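PDB 4RXL: molybdenum ABC transporter, periplasmic molybdenum-binding protein from Vibrio cholerae, which binds tungstate in this crystal and probably captures molybdate or tungstate in the periplasm for delivery to a ModBC membrane importer. Local coordinates for residues 57-62 with 123-128; 102-107 with 140-145. One frame throughout, in Å; residues are numbered along the deposited sequence.

Contact 1 (57-62 with 123-128); sequences ISANEE and AVPAGM. With WO4 (tungstate(VI)ion), chain B.
Asn60 reaches from the start of helix 61-69 to the side chain of Pro125. Its CB lies 4.0 Å from Pro125 CB, and its CG then comes to 3.6 Å from Pro125 CG, the two side chains crossing at about a right angle. At the tip the two amide atoms part company. ND2 rests near Pro125 CG and 3.7 Å from Met128 SD, while OD1 accepts the backbone N-H of Trp63 as the N-cap of helix 61-69. A chi1 of 69°, with CG between the backbone N and the carbonyl carbon, lets one side chain both cap its helix and pack against the other segment. Asparagine suits this double task, being short, flat and able to accept from a helix N-H.

Ala59, small enough to sit beside the anion, sets its methyl 3.7 Å from Pro125 CB and equally far from tungstate O4. Pro125 fits the first turn of a helix, where its lack of an N-H costs no hydrogen bond. Next, Ala126 N donates to tungstate O2, 2.6 Å away, in a bent bond (131° at the hydrogen); the helix N-terminus would probably favour the negative charge.

Tungstate is also hydrogen-bonded to Ser13, Ser40, Val153 and Tyr171. Touched by helix 40-49 and strand 168-171, the contact joins the two lobes of a periplasmic binding protein across the anion cleft.

Contact 2 (102-107 with 140-145); sequences QDAAAW and WPELES
Trp107 and Leu143 meet because each turns its CG beside the backbone N, with chi1 of -77° in the tryptophan, from a CB directed toward the other segment. In Leu143 the chain then runs on extended, with CD1 anti to CA (chi2 176°), and this methyl is delivered over one face of the indole. CD1 stands 4.0 Å from the centroid of the six-membered ring, 21° off its normal, a CH-pi contact. Its closest ring atoms, CD2 and CE3 of Trp107, are both 3.8 Å away, so the methyl is displaced from the ring centre toward the CD2-CE3 bond. The second branch, Leu143 CD2, packs alongside Trp107 CB at 4.0 Å. A forked leucine suits this place because one branch can cover the ring while the other packs beside its stem. The indole supplies a broad apolar face and still has its polar edge provided for: NE1 donates to the carbonyl oxygen of Leu101.

One turn earlier on helix 104-111, Ala104 meets Glu142. The alanine CB is 3.7 Å from Glu142 CD, and the bend in the glutamate chain lays the carboxylate itself against the methyl. This is van der Waals contact at a partly exposed margin, which suits a charged residue; the small alanine lets it approach. OD1 of the N-cap Asp103 weakly accepts from Ala105 N, at the start of the same helix.

Leu134 of helix 125-137 touches both Trp107 and Leu143, Val139 of the connecting loop touches Ala104 and Trp107, and Phe99 meets the indole edge-to-face. Helix 104-111 is thus packed against helix 140-143 and helix 125-137.

How the contacts relate
Contact 1 is buried near the middle of the chain, about 7 Å from its centre, whereas contact 2 is only partly buried and its centre lies about 23 Å out. Helix 125-137 relates them: its N-terminal turn belongs to contact 1, and helix 140-143, which follows it in the chain, supplies half of contact 2. The contacts do not touch, and their centres are about 23 Å apart. In the interior, apolar packing stands beside helix capping and an anion that accepts a backbone N-H among several hydrogen bonds, fitting a ligand pocket. Farther out, 102-107 and 140-145 join through an aromatic face and methyl groups, with a carboxylate at the margin, as plain packing between helices.

Contact 1 (57-62 with 123-128)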
loop_
_atom_site.group_PDB
_atom_site.type_symbol
_atom_site.label_atom_id
_atom_site.label_comp_id
_atom_site.label_asym_id
_atom_site.label_seq_id
_atom_site.Cartn_x
_atom_site.Cartn_y
_atom_site.Cartn_z
ATOM N N ILE A 57 -1.087 6.575 -8.457
ATOM C CA ILE A 57 -1.359 6.613 -7.021
ATOM C C ILE A 57 -0.283 5.795 -6.337
ATOM O O ILE A 57 -0.166 4.593 -6.544
ATOM C CB ILE A 57 -2.750 6.026 -6.681
ATOM C CG1 ILE A 57 -3.846 6.869 -7.361
ATOM C CG2 ILE A 57 -2.973 5.911 -5.167
ATOM C CD1 ILE A 57 -5.232 6.245 -7.265
ATOM N N SER A 58 0.501 6.444 -5.504
ATOM C CA SER A 58 1.564 5.776 -4.735
ATOM C C SER A 58 1.144 5.515 -3.303
ATOM O O SER A 58 0.310 6.228 -2.761
ATOM C CB SER A 58 2.767 6.702 -4.744
ATOM O OG SER A 58 3.859 6.135 -4.055
ATOM N N ALA A 59 1.742 4.506 -2.659
ATOM C CA ALA A 59 1.520 4.242 -1.244
ATOM C C ALA A 59 2.497 4.982 -0.330
ATOM O O ALA A 59 2.459 4.802 0.904
ATOM C CB ALA A 59 1.534 2.761 -0.988
ATOM N N ASN A 60 3.371 5.801 -0.927
ATOM C CA ASN A 60 4.108 6.815 -0.162
ATOM C C ASN A 60 4.316 8.116 -0.932
ATOM O O ASN A 60 4.104 8.159 -2.134
ATOM C CB ASN A 60 5.430 6.258 0.383
ATOM C CG ASN A 60 6.465 5.980 -0.679
ATOM O OD1 ASN A 60 6.336 6.378 -1.836
ATOM N ND2 ASN A 60 7.533 5.265 -0.265
ATOM N N GLU A 61 4.724 9.174 -0.247
ATOM C CA GLU A 61 4.932 10.454 -0.913
ATOM C C GLU A 61 6.159 10.413 -1.811
ATOM O O GLU A 61 6.187 11.030 -2.877
ATOM C CB GLU A 61 5.011 11.579 0.134
ATOM C CG GLU A 61 3.635 11.811 0.783
ATOM C CD GLU A 61 3.648 12.662 2.042
ATOM O OE1 GLU A 61 4.552 12.481 2.885
ATOM O OE2 GLU A 61 2.724 13.490 2.206
ATOM N N GLU A 62 7.149 9.634 -1.396
ATOM C CA GLU A 62 8.453 9.597 -2.037
ATOM C C GLU A 62 8.347 9.188 -3.502
ATOM O O GLU A 62 8.933 9.849 -4.359
ATOM C CB GLU A 62 9.397 8.661 -1.260
ATOM C CG GLU A 62 9.913 9.255 0.065
ATOM C CD GLU A 62 8.851 9.500 1.158
ATOM O OE1 GLU A 62 7.861 8.710 1.257
ATOM O OE2 GLU A 62 9.029 10.480 1.944
ATOM N N ALA A 123 12.465 -0.608 -1.281
ATOM C CA ALA A 123 11.767 0.243 -2.254
ATOM C C ALA A 123 10.238 0.233 -2.213
ATOM O O ALA A 123 9.625 1.238 -2.548
ATOM C CB ALA A 123 12.234 -0.090 -3.657
ATOM N N VAL A 124 9.605 -0.878 -1.844
ATOM C CA VAL A 124 8.141 -0.915 -1.835
ATOM C C VAL A 124 7.626 -0.244 -0.576
ATOM O O VAL A 124 8.071 -0.630 0.512
ATOM C CB VAL A 124 7.572 -2.352 -1.932
ATOM C CG1 VAL A 124 6.056 -2.302 -1.890
ATOM C CG2 VAL A 124 8.075 -3.002 -3.202
ATOM N N PRO A 125 6.663 0.703 -0.688
ATOM C CA PRO A 125 6.260 1.427 0.523
ATOM C C PRO A 125 5.925 0.542 1.716
ATOM O O PRO A 125 6.426 0.787 2.807
ATOM C CB PRO A 125 5.067 2.265 0.060
ATOM C CG PRO A 125 5.449 2.579 -1.363
ATOM C CD PRO A 125 6.064 1.289 -1.894
ATOM N N ALA A 126 5.164 -0.529 1.508
ATOM C CA ALA A 126 4.800 -1.371 2.645
ATOM C C ALA A 126 6.022 -2.015 3.293
ATOM O O ALA A 126 6.028 -2.264 4.503
ATOM C CB ALA A 126 3.841 -2.461 2.206
ATOM N N GLY A 127 7.022 -2.372 2.483
ATOM C CA GLY A 127 8.298 -2.873 3.027
ATOM C C GLY A 127 9.095 -1.803 3.771
ATOM O O GLY A 127 9.703 -2.094 4.803
ATOM N N MET A 128 9.166 -0.597 3.211
ATOM C CA MET A 128 9.862 0.519 3.858
ATOM C C MET A 128 9.224 0.858 5.210
ATOM O O MET A 128 9.948 1.040 6.218
ATOM C CB MET A 128 9.873 1.762 2.979
ATOM C CG MET A 128 10.630 1.615 1.655
ATOM S SD MET A 128 10.411 2.966 0.421
ATOM C CE MET A 128 11.011 4.376 1.331
HETATM W W WO4 B . 2.341 -1.061 -2.016
HETATM O O1 WO4 B . 2.616 -2.980 -2.553
HETATM O O2 WO4 B . 3.185 -0.527 -0.231
HETATM O O3 WO4 B . 3.120 0.157 -3.479
HETATM O O4 WO4 B . 0.322 -0.681 -1.819
#

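Contact 2 (102-107 with 140-145)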
loop_
_atom_site.group_PDB
_atom_site.type_symbol
_atom_site.label_atom_id
_atom_site.label_comp_id
_atom_site.label_asym_id
_atom_site.label_seq_id
_atom_site.Cartn_x
_atom_site.Cartn_y
_atom_site.Cartn_z
ATOM N N GLN A 102 8.889 -5.441 21.022
ATOM C CA GLN A 102 10.305 -5.158 21.245
ATOM C C GLN A 102 11.048 -6.377 21.779
ATOM O O GLN A 102 12.263 -6.313 21.986
ATOM C CB GLN A 102 10.530 -3.936 22.165
ATOM C CG GLN A 102 9.601 -3.804 23.362
ATOM C CD GLN A 102 8.344 -3.022 23.029
ATOM O OE1 GLN A 102 8.419 -1.881 22.572
ATOM N NE2 GLN A 102 7.182 -3.636 23.244
ATOM N N ASP A 103 10.306 -7.470 21.977
ATOM C CA ASP A 103 10.832 -8.752 22.478
ATOM C C ASP A 103 11.210 -9.623 21.272
ATOM O O ASP A 103 10.392 -10.367 20.724
ATOM C CB ASP A 103 9.758 -9.436 23.355
ATOM C CG ASP A 103 10.235 -10.730 24.019
ATOM O OD1 ASP A 103 11.430 -11.088 23.912
ATOM O OD2 ASP A 103 9.386 -11.393 24.660
ATOM N N ALA A 104 12.464 -9.508 20.860
ATOM C CA ALA A 104 12.970 -10.222 19.697
ATOM C C ALA A 104 12.732 -11.716 19.798
ATOM O O ALA A 104 12.512 -12.371 18.785
ATOM C CB ALA A 104 14.456 -9.946 19.525
ATOM N N ALA A 105 12.792 -12.251 21.015
ATOM C CA ALA A 105 12.571 -13.677 21.245
ATOM C C ALA A 105 11.124 -14.101 21.000
ATOM O O ALA A 105 10.871 -15.227 20.581
ATOM C CB ALA A 105 12.993 -14.056 22.658
ATOM N N ALA A 106 10.173 -13.207 21.256
ATOM C CA ALA A 106 8.770 -13.519 21.004
ATOM C C ALA A 106 8.484 -13.539 19.494
ATOM O O ALA A 106 7.615 -14.288 19.042
ATOM C CB ALA A 106 7.869 -12.517 21.703
ATOM N N TRP A 107 9.195 -12.708 18.728
ATOM C CA TRP A 107 9.128 -12.763 17.260
ATOM C C TRP A 107 9.666 -14.099 16.746
ATOM O O TRP A 107 9.064 -14.714 15.886
ATOM C CB TRP A 107 9.932 -11.641 16.607
ATOM C CG TRP A 107 9.314 -10.309 16.623
ATOM C CD1 TRP A 107 9.468 -9.355 17.570
ATOM C CD2 TRP A 107 8.472 -9.743 15.615
ATOM N NE1 TRP A 107 8.756 -8.223 17.233
ATOM C CE2 TRP A 107 8.128 -8.440 16.041
ATOM C CE3 TRP A 107 7.945 -10.217 14.400
ATOM C CZ2 TRP A 107 7.315 -7.586 15.281
ATOM C CZ3 TRP A 107 7.121 -9.360 13.647
ATOM C CH2 TRP A 107 6.812 -8.069 14.101
ATOM N N TRP A 140 15.050 -5.125 14.432
ATOM C CA TRP A 140 15.397 -5.266 13.016
ATOM C C TRP A 140 16.633 -6.166 12.785
ATOM O O TRP A 140 16.540 -7.119 12.024
ATOM C CB TRP A 140 15.556 -3.895 12.352
ATOM C CG TRP A 140 16.063 -3.959 10.948
ATOM C CD1 TRP A 140 17.284 -3.545 10.506
ATOM C CD2 TRP A 140 15.371 -4.461 9.798
ATOM N NE1 TRP A 140 17.394 -3.748 9.154
ATOM C CE2 TRP A 140 16.235 -4.315 8.697
ATOM C CE3 TRP A 140 14.112 -5.030 9.591
ATOM C CZ2 TRP A 140 15.881 -4.711 7.414
ATOM C CZ3 TRP A 140 13.764 -5.415 8.309
ATOM C CH2 TRP A 140 14.646 -5.254 7.240
ATOM N N PRO A 141 17.773 -5.890 13.452
ATOM C CA PRO A 141 18.951 -6.742 13.210
ATOM C C PRO A 141 18.697 -8.253 13.333
ATOM O O PRO A 141 19.286 -9.027 12.587
ATOM C CB PRO A 141 19.945 -6.263 14.266
ATOM C CG PRO A 141 19.564 -4.841 14.506
ATOM C CD PRO A 141 18.069 -4.835 14.437
ATOM N N GLU A 142 17.823 -8.657 14.252
ATOM C CA GLU A 142 17.391 -10.059 14.378
ATOM C C GLU A 142 16.489 -10.569 13.236
ATOM O O GLU A 142 16.626 -11.703 12.800
ATOM C CB GLU A 142 16.653 -10.268 15.705
ATOM C CG GLU A 142 17.562 -10.314 16.934
ATOM C CD GLU A 142 17.562 -9.034 17.754
ATOM O OE1 GLU A 142 17.066 -7.999 17.272
ATOM O OE2 GLU A 142 18.061 -9.069 18.897
ATOM N N LEU A 143 15.560 -9.737 12.776
ATOM C CA LEU A 143 14.572 -10.135 11.769
ATOM C C LEU A 143 15.024 -9.905 10.336
ATOM O O LEU A 143 14.442 -10.474 9.419
ATOM C CB LEU A 143 13.273 -9.347 11.976
ATOM C CG LEU A 143 12.493 -9.688 13.239
ATOM C CD1 LEU A 143 11.295 -8.763 13.347
ATOM C CD2 LEU A 143 12.054 -11.140 13.248
ATOM N N GLU A 144 16.005 -9.024 10.156
ATOM C CA GLU A 144 16.695 -8.788 8.888
ATOM C C GLU A 144 16.839 -10.072 8.042
ATOM O O GLU A 144 16.547 -10.086 6.847
ATOM C CB GLU A 144 18.095 -8.247 9.230
ATOM C CG GLU A 144 19.118 -8.185 8.105
ATOM C CD GLU A 144 19.023 -6.906 7.303
ATOM O OE1 GLU A 144 19.841 -5.995 7.553
ATOM O OE2 GLU A 144 18.132 -6.811 6.434
ATOM N N SER A 145 17.286 -11.150 8.684
ATOM C CA SER A 145 17.611 -12.383 7.980
ATOM C C SER A 145 16.460 -13.393 7.881
ATOM O O SER A 145 16.682 -14.525 7.424
ATOM C CB SER A 145 18.805 -13.045 8.678
ATOM O OG SER A 145 18.510 -13.348 10.043
#